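Local structure of ribose 5-phosphate isomerase (Trypanosoma cruzi, 3M1P) at residues A[16-27]-A[117-128]. The protein probably catalyses the interconversion of ribose 5-phosphate and ribulose 5-phosphate, as a type B isomerase. The protein carries 1 engineered substitution. Sequence-based numbering, arbitrary orientation.
Sequences IHENLILYVKEA and VEVIREIIITFL
Y23 projects from helix 17-26 into a hole formed by V117, I120, R121 and I124 of helix 117-128, and R121 lies across its ring. Followed outward, R121 CB comes first: it sits 3.5 Å from the centroid of the Y23 ring and only 4° off the normal, which meets the criterion for a CH-pi contact. CG then shifts toward the ring's rim, 3.3 Å from Y23 CD1, and CD passes Y23 CE1. With CG trans to the backbone N (chi1 -177°) and the chain extended as far as NE, the arginine crosses the ring and delivers its guanidinium to E26. There R121 NE donates to E26 OE1 at 3.0 Å, close to the guanidinium plane, while the oxygen is approached from above the carboxylate plane; this bond carries the salt bridge. R121 NH2 and E26 OE2 are modelled so close that their exact separation is doubtful. I125 CD1 covers one guanidinium face, 3.6 Å above its plane. At the ring's far end, a water lies 2.7 Å from Y23 OH. Deeper in, L20 CD2 meets I124 CD1 at 3.6 Å, and A27 CB abuts L128 CD1 at 3.9 Å. The axes approach to 8.5 Å and cross at -41°; L20, V24 and L128 also touch strand 3-9. This is a single knob-into-hole, Y23, within the packing of two neighbouring helices on one face of the parallel sheet in the Rossmann-like alpha/beta fold of RpiB enzymes.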
ATOM      1  N   ILE A  16      -5.942  -1.789 -19.622  1.00 25.92           N
ATOM      2  CA  ILE A  16      -7.014  -1.900 -18.636  1.00 25.34           C
ATOM      3  C   ILE A  16      -8.126  -0.858 -18.804  1.00 24.90           C
ATOM      4  O   ILE A  16      -8.935  -0.667 -17.907  1.00 24.29           O
ATOM      5  CB  ILE A  16      -6.471  -1.928 -17.167  1.00 25.23           C
ATOM      6  CG1 ILE A  16      -5.839  -0.580 -16.781  1.00 25.55           C
ATOM      7  CG2 ILE A  16      -5.487  -3.099 -16.990  1.00 25.00           C
ATOM      8  CD1 ILE A  16      -5.756  -0.313 -15.288  1.00 25.41           C
ATOM      9  N   HIS A  17      -8.185  -0.209 -19.963  1.00 24.94           N
ATOM     10  CA  HIS A  17      -9.134   0.895 -20.136  1.00 25.39           C
ATOM     11  C   HIS A  17     -10.599   0.444 -20.138  1.00 25.42           C
ATOM     12  O   HIS A  17     -11.479   1.179 -19.676  1.00 25.49           O
ATOM     13  CB  HIS A  17      -8.776   1.745 -21.361  1.00 25.94           C
ATOM     14  CG  HIS A  17      -9.139   1.118 -22.669  1.00 26.93           C
ATOM     15  ND1 HIS A  17     -10.235   1.517 -23.401  1.00 29.05           N
ATOM     16  CD2 HIS A  17      -8.562   0.115 -23.372  1.00 28.47           C
ATOM     17  CE1 HIS A  17     -10.314   0.793 -24.505  1.00 29.39           C
ATOM     18  NE2 HIS A  17      -9.312  -0.070 -24.508  1.00 29.70           N
ATOM     19  N   GLU A  18     -10.847  -0.772 -20.632  1.00 25.46           N
ATOM     20  CA  GLU A  18     -12.173  -1.391 -20.566  1.00 25.97           C
ATOM     21  C   GLU A  18     -12.548  -1.668 -19.109  1.00 24.60           C
ATOM     22  O   GLU A  18     -13.687  -1.432 -18.709  1.00 24.51           O
ATOM     23  CB  GLU A  18     -12.250  -2.673 -21.427  1.00 25.71           C
ATOM     24  CG  GLU A  18     -12.073  -2.418 -22.935  1.00 27.89           C
ATOM     25  CD  GLU A  18     -12.353  -3.649 -23.824  1.00 29.04           C
ATOM     26  OE1 GLU A  18     -12.436  -4.795 -23.307  1.00 32.42           O
ATOM     27  OE2 GLU A  18     -12.484  -3.461 -25.062  1.00 33.14           O
ATOM     28  N   ASN A  19     -11.583  -2.157 -18.326  1.00 23.79           N
ATOM     29  CA  ASN A  19     -11.718  -2.270 -16.857  1.00 23.10           C
ATOM     30  C   ASN A  19     -12.209  -0.963 -16.227  1.00 22.03           C
ATOM     31  O   ASN A  19     -13.176  -0.946 -15.465  1.00 21.80           O
ATOM     32  CB  ASN A  19     -10.370  -2.629 -16.188  1.00 23.13           C
ATOM     33  CG  ASN A  19      -9.800  -3.966 -16.638  1.00 24.71           C
ATOM     34  OD1 ASN A  19      -9.691  -4.906 -15.840  1.00 26.70           O
ATOM     35  ND2 ASN A  19      -9.390  -4.046 -17.897  1.00 24.57           N
ATOM     36  N   LEU A  20     -11.521   0.134 -16.550  1.00 21.36           N
ATOM     37  CA  LEU A  20     -11.845   1.452 -16.001  1.00 20.71           C
ATOM     38  C   LEU A  20     -13.262   1.879 -16.357  1.00 20.42           C
ATOM     39  O   LEU A  20     -14.001   2.347 -15.491  1.00 19.99           O
ATOM     40  CB  LEU A  20     -10.838   2.494 -16.491  1.00 20.76           C
ATOM     41  CG  LEU A  20      -9.378   2.150 -16.228  1.00 20.74           C
ATOM     42  CD1 LEU A  20      -8.477   3.164 -16.914  1.00 20.87           C
ATOM     43  CD2 LEU A  20      -9.077   2.055 -14.713  1.00 21.39           C
ATOM     44  N   ILE A  21     -13.630   1.701 -17.630  1.00 19.83           N
ATOM     45  CA  ILE A  21     -14.995   1.988 -18.102  1.00 20.30           C
ATOM     46  C   ILE A  21     -16.009   1.195 -17.265  1.00 19.74           C
ATOM     47  O   ILE A  21     -16.957   1.762 -16.713  1.00 19.36           O
ATOM     48  CB  ILE A  21     -15.163   1.686 -19.628  1.00 20.00           C
ATOM     49  CG1 ILE A  21     -14.349   2.676 -20.464  1.00 20.54           C
ATOM     50  CG2 ILE A  21     -16.648   1.712 -20.036  1.00 21.06           C
ATOM     51  CD1 ILE A  21     -14.123   2.254 -21.923  1.00 20.74           C
ATOM     52  N   LEU A  22     -15.765  -0.108 -17.146  1.00 19.62           N
ATOM     53  CA  LEU A  22     -16.590  -0.982 -16.321  1.00 19.85           C
ATOM     54  C   LEU A  22     -16.655  -0.549 -14.846  1.00 19.26           C
ATOM     55  O   LEU A  22     -17.740  -0.504 -14.269  1.00 19.37           O
ATOM     56  CB  LEU A  22     -16.128  -2.442 -16.457  1.00 19.87           C
ATOM     57  CG  LEU A  22     -16.902  -3.486 -15.645  1.00 20.88           C
ATOM     58  CD1 LEU A  22     -18.378  -3.531 -16.057  1.00 23.02           C
ATOM     59  CD2 LEU A  22     -16.268  -4.890 -15.732  1.00 21.06           C
ATOM     60  N   TYR A  23     -15.512  -0.219 -14.238  1.00 18.77           N
ATOM     61  CA  TYR A  23     -15.502   0.168 -12.801  1.00 18.54           C
ATOM     62  C   TYR A  23     -16.336   1.429 -12.518  1.00 18.32           C
ATOM     63  O   TYR A  23     -16.964   1.551 -11.457  1.00 18.23           O
ATOM     64  CB  TYR A  23     -14.068   0.327 -12.247  1.00 17.73           C
ATOM     65  CG  TYR A  23     -13.177  -0.893 -12.442  1.00 18.00           C
ATOM     66  CD1 TYR A  23     -13.726  -2.188 -12.495  1.00 17.36           C
ATOM     67  CD2 TYR A  23     -11.794  -0.759 -12.573  1.00 16.64           C
ATOM     68  CE1 TYR A  23     -12.925  -3.302 -12.675  1.00 18.58           C
ATOM     69  CE2 TYR A  23     -10.980  -1.873 -12.750  1.00 17.99           C
ATOM     70  CZ  TYR A  23     -11.555  -3.145 -12.803  1.00 18.40           C
ATOM     71  OH  TYR A  23     -10.775  -4.265 -12.974  1.00 16.56           O
ATOM     72  N   VAL A  24     -16.331   2.357 -13.471  1.00 18.07           N
ATOM     73  CA  VAL A  24     -17.139   3.573 -13.371  1.00 18.28           C
ATOM     74  C   VAL A  24     -18.632   3.219 -13.367  1.00 18.73           C
ATOM     75  O   VAL A  24     -19.391   3.690 -12.514  1.00 18.21           O
ATOM     76  CB  VAL A  24     -16.793   4.572 -14.509  1.00 18.29           C
ATOM     77  CG1 VAL A  24     -17.781   5.734 -14.533  1.00 17.48           C
ATOM     78  CG2 VAL A  24     -15.351   5.076 -14.347  1.00 17.36           C
ATOM     79  N   LYS A  25     -19.036   2.365 -14.306  1.00 19.42           N
ATOM     80  CA  LYS A  25     -20.412   1.861 -14.336  1.00 20.50           C
ATOM     81  C   LYS A  25     -20.775   1.125 -13.049  1.00 20.59           C
ATOM     82  O   LYS A  25     -21.893   1.260 -12.554  1.00 20.43           O
ATOM     83  CB  LYS A  25     -20.631   0.953 -15.551  1.00 20.64           C
ATOM     84  CG  LYS A  25     -20.602   1.689 -16.870  1.00 21.43           C
ATOM     85  CD  LYS A  25     -20.700   0.730 -18.025  1.00 23.93           C
ATOM     86  CE  LYS A  25     -20.845   1.500 -19.319  1.00 25.88           C
ATOM     87  NZ  LYS A  25     -20.377   0.671 -20.456  1.00 28.93           N
ATOM     88  N   GLU A  26     -19.823   0.373 -12.494  1.00 21.07           N
ATOM     89  CA  GLU A  26     -20.092  -0.396 -11.269  1.00 21.87           C
ATOM     90  C   GLU A  26     -20.405   0.480 -10.063  1.00 21.69           C
ATOM     91  O   GLU A  26     -21.139   0.055  -9.175  1.00 21.32           O
ATOM     92  CB  GLU A  26     -18.941  -1.342 -10.932  1.00 22.63           C
ATOM     93  CG  GLU A  26     -18.753  -2.478 -11.911  1.00 24.97           C
ATOM     94  CD  GLU A  26     -17.885  -3.570 -11.329  1.00 28.54           C
ATOM     95  OE1 GLU A  26     -16.802  -3.853 -11.886  1.00 28.23           O
ATOM     96  OE2 GLU A  26     -18.294  -4.138 -10.293  1.00 31.48           O
ATOM     97  N   ALA A  27     -19.845   1.698 -10.037  1.00 21.98           N
ATOM     98  CA  ALA A  27     -20.162   2.695  -9.005  1.00 22.38           C
ATOM     99  C   ALA A  27     -21.652   3.050  -8.937  1.00 22.95           C
ATOM    100  O   ALA A  27     -22.154   3.479  -7.897  1.00 23.19           O
ATOM    101  CB  ALA A  27     -19.323   3.956  -9.209  1.00 22.44           C
ATOM    102  N   VAL A 117      -5.545  -4.385 -10.267  1.00 14.57           N
ATOM    103  CA  VAL A 117      -6.842  -3.969 -10.843  1.00 14.79           C
ATOM    104  C   VAL A 117      -8.009  -4.011  -9.852  1.00 14.59           C
ATOM    105  O   VAL A 117      -8.878  -3.150  -9.899  1.00 15.00           O
ATOM    106  CB  VAL A 117      -7.241  -4.715 -12.190  1.00 15.11           C
ATOM    107  CG1 VAL A 117      -6.202  -4.489 -13.298  1.00 15.64           C
ATOM    108  CG2 VAL A 117      -7.471  -6.200 -11.988  1.00 13.56           C
ATOM    109  N   GLU A 118      -8.034  -4.984  -8.945  1.00 14.70           N
ATOM    110  CA  GLU A 118      -9.165  -5.065  -8.001  1.00 14.45           C
ATOM    111  C   GLU A 118      -9.146  -3.942  -6.961  1.00 13.47           C
ATOM    112  O   GLU A 118     -10.198  -3.553  -6.464  1.00 13.01           O
ATOM    113  CB  GLU A 118      -9.268  -6.449  -7.333  1.00 15.14           C
ATOM    114  CG  GLU A 118      -9.689  -7.603  -8.289  1.00 16.98           C
ATOM    115  CD  GLU A 118     -10.992  -7.320  -9.016  1.00 20.50           C
ATOM    116  OE1 GLU A 118     -11.980  -6.916  -8.360  1.00 22.45           O
ATOM    117  OE2 GLU A 118     -11.022  -7.494 -10.248  1.00 21.56           O
ATOM    118  N   VAL A 119      -7.954  -3.436  -6.640  1.00 12.70           N
ATOM    119  CA  VAL A 119      -7.830  -2.262  -5.780  1.00 12.45           C
ATOM    120  C   VAL A 119      -8.158  -0.999  -6.574  1.00 12.67           C
ATOM    121  O   VAL A 119      -8.789  -0.085  -6.049  1.00 12.57           O
ATOM    122  CB  VAL A 119      -6.443  -2.183  -5.092  1.00 12.71           C
ATOM    123  CG1 VAL A 119      -6.291  -0.911  -4.247  1.00 10.95           C
ATOM    124  CG2 VAL A 119      -6.234  -3.420  -4.214  1.00 12.84           C
ATOM    125  N   ILE A 120      -7.754  -0.967  -7.846  1.00 12.78           N
ATOM    126  CA  ILE A 120      -8.107   0.144  -8.728  1.00 12.68           C
ATOM    127  C   ILE A 120      -9.624   0.221  -8.835  1.00 13.01           C
ATOM    128  O   ILE A 120     -10.206   1.299  -8.705  1.00 13.22           O
ATOM    129  CB  ILE A 120      -7.438   0.027 -10.130  1.00 12.61           C
ATOM    130  CG1 ILE A 120      -5.938   0.316 -10.018  1.00 12.08           C
ATOM    131  CG2 ILE A 120      -8.098   1.002 -11.131  1.00 12.93           C
ATOM    132  CD1 ILE A 120      -5.108   0.033 -11.302  1.00 12.17           C
ATOM    133  N   ARG A 121     -10.253  -0.938  -9.030  1.00 13.15           N
ATOM    134  CA  ARG A 121     -11.706  -1.051  -9.009  1.00 13.78           C
ATOM    135  C   ARG A 121     -12.308  -0.413  -7.745  1.00 13.71           C
ATOM    136  O   ARG A 121     -13.193   0.435  -7.831  1.00 13.59           O
ATOM    137  CB  ARG A 121     -12.135  -2.520  -9.137  1.00 13.47           C
ATOM    138  CG  ARG A 121     -13.655  -2.685  -9.195  1.00 13.92           C
ATOM    139  CD  ARG A 121     -14.082  -4.151  -9.305  1.00 14.67           C
ATOM    140  NE  ARG A 121     -15.536  -4.263  -9.181  1.00 19.41           N
ATOM    141  CZ  ARG A 121     -16.191  -4.322  -8.025  1.00 21.97           C
ATOM    142  NH1 ARG A 121     -15.530  -4.290  -6.878  1.00 22.87           N
ATOM    143  NH2 ARG A 121     -17.520  -4.400  -8.013  1.00 25.58           N
ATOM    144  N   GLU A 122     -11.794  -0.819  -6.581  1.00 13.79           N
ATOM    145  CA  GLU A 122     -12.242  -0.326  -5.297  1.00 13.47           C
ATOM    146  C   GLU A 122     -12.019   1.179  -5.165  1.00 13.35           C
ATOM    147  O   GLU A 122     -12.892   1.901  -4.670  1.00 13.39           O
ATOM    148  CB  GLU A 122     -11.496  -1.066  -4.185  1.00 14.22           C
ATOM    149  CG  GLU A 122     -11.988  -0.773  -2.776  1.00 14.83           C
ATOM    150  CD  GLU A 122     -11.133  -1.449  -1.732  1.00 16.22           C
ATOM    151  OE1 GLU A 122      -9.937  -1.119  -1.639  1.00 19.23           O
ATOM    152  OE2 GLU A 122     -11.644  -2.323  -1.027  1.00 17.26           O
ATOM    153  N   ILE A 123     -10.849   1.645  -5.607  1.00 13.25           N
ATOM    154  CA  ILE A 123     -10.525   3.072  -5.611  1.00 12.77           C
ATOM    155  C   ILE A 123     -11.546   3.872  -6.444  1.00 13.39           C
ATOM    156  O   ILE A 123     -12.099   4.863  -5.964  1.00 13.50           O
ATOM    157  CB  ILE A 123      -9.088   3.308  -6.118  1.00 12.94           C
ATOM    158  CG1 ILE A 123      -8.068   2.827  -5.085  1.00 11.89           C
ATOM    159  CG2 ILE A 123      -8.825   4.797  -6.487  1.00 11.74           C
ATOM    160  CD1 ILE A 123      -6.659   2.751  -5.648  1.00  8.40           C
ATOM    161  N   ILE A 124     -11.802   3.436  -7.676  1.00 13.44           N
ATOM    162  CA  ILE A 124     -12.708   4.177  -8.563  1.00 14.28           C
ATOM    163  C   ILE A 124     -14.117   4.249  -7.977  1.00 14.56           C
ATOM    164  O   ILE A 124     -14.704   5.319  -7.917  1.00 15.33           O
ATOM    165  CB  ILE A 124     -12.683   3.619 -10.021  1.00 14.24           C
ATOM    166  CG1 ILE A 124     -11.366   4.021 -10.687  1.00 13.83           C
ATOM    167  CG2 ILE A 124     -13.890   4.133 -10.856  1.00 14.09           C
ATOM    168  CD1 ILE A 124     -11.071   3.270 -11.962  1.00 14.83           C
ATOM    169  N   ILE A 125     -14.623   3.117  -7.492  1.00 14.32           N
ATOM    170  CA  ILE A 125     -15.956   3.058  -6.899  1.00 14.25           C
ATOM    171  C   ILE A 125     -16.074   3.925  -5.651  1.00 13.66           C
ATOM    172  O   ILE A 125     -17.014   4.707  -5.526  1.00 13.66           O
ATOM    173  CB  ILE A 125     -16.388   1.575  -6.636  1.00 14.85           C
ATOM    174  CG1 ILE A 125     -16.648   0.860  -7.982  1.00 15.05           C
ATOM    175  CG2 ILE A 125     -17.580   1.503  -5.631  1.00 14.71           C
ATOM    176  CD1 ILE A 125     -16.586  -0.688  -7.925  1.00 14.18           C
ATOM    177  N   THR A 126     -15.114   3.795  -4.737  1.00 12.97           N
ATOM    178  CA  THR A 126     -15.101   4.590  -3.517  1.00 12.87           C
ATOM    179  C   THR A 126     -15.022   6.101  -3.799  1.00 12.57           C
ATOM    180  O   THR A 126     -15.734   6.891  -3.192  1.00 12.26           O
ATOM    181  CB  THR A 126     -13.927   4.165  -2.600  1.00 13.23           C
ATOM    182  OG1 THR A 126     -13.967   2.748  -2.414  1.00 11.45           O
ATOM    183  CG2 THR A 126     -14.013   4.880  -1.255  1.00 12.58           C
ATOM    184  N   PHE A 127     -14.148   6.480  -4.722  1.00 12.92           N
ATOM    185  CA  PHE A 127     -14.003   7.861  -5.151  1.00 13.63           C
ATOM    186  C   PHE A 127     -15.333   8.430  -5.666  1.00 14.51           C
ATOM    187  O   PHE A 127     -15.753   9.505  -5.251  1.00 14.30           O
ATOM    188  CB  PHE A 127     -12.964   7.920  -6.261  1.00 13.31           C
ATOM    189  CG  PHE A 127     -12.587   9.304  -6.670  1.00 13.75           C
ATOM    190  CD1 PHE A 127     -11.643  10.015  -5.950  1.00 11.55           C
ATOM    191  CD2 PHE A 127     -13.156   9.889  -7.814  1.00 14.64           C
ATOM    192  CE1 PHE A 127     -11.272  11.304  -6.347  1.00 13.05           C
ATOM    193  CE2 PHE A 127     -12.789  11.173  -8.223  1.00 14.09           C
ATOM    194  CZ  PHE A 127     -11.854  11.886  -7.484  1.00 11.42           C
ATOM    195  N   LEU A 128     -15.994   7.693  -6.557  1.00 15.48           N
ATOM    196  CA  LEU A 128     -17.220   8.190  -7.187  1.00 16.70           C
ATOM    197  C   LEU A 128     -18.391   8.244  -6.215  1.00 17.22           C
ATOM    198  O   LEU A 128     -19.181   9.188  -6.251  1.00 17.39           O
ATOM    199  CB  LEU A 128     -17.573   7.379  -8.438  1.00 16.19           C
ATOM    200  CG  LEU A 128     -16.586   7.526  -9.598  1.00 16.44           C
ATOM    201  CD1 LEU A 128     -16.896   6.546 -10.713  1.00 14.46           C
ATOM    202  CD2 LEU A 128     -16.549   8.972 -10.123  1.00 15.07           C
TER
HETATM  203  O   HOH W   1     -11.862  -6.669 -12.396  1.00 24.56           O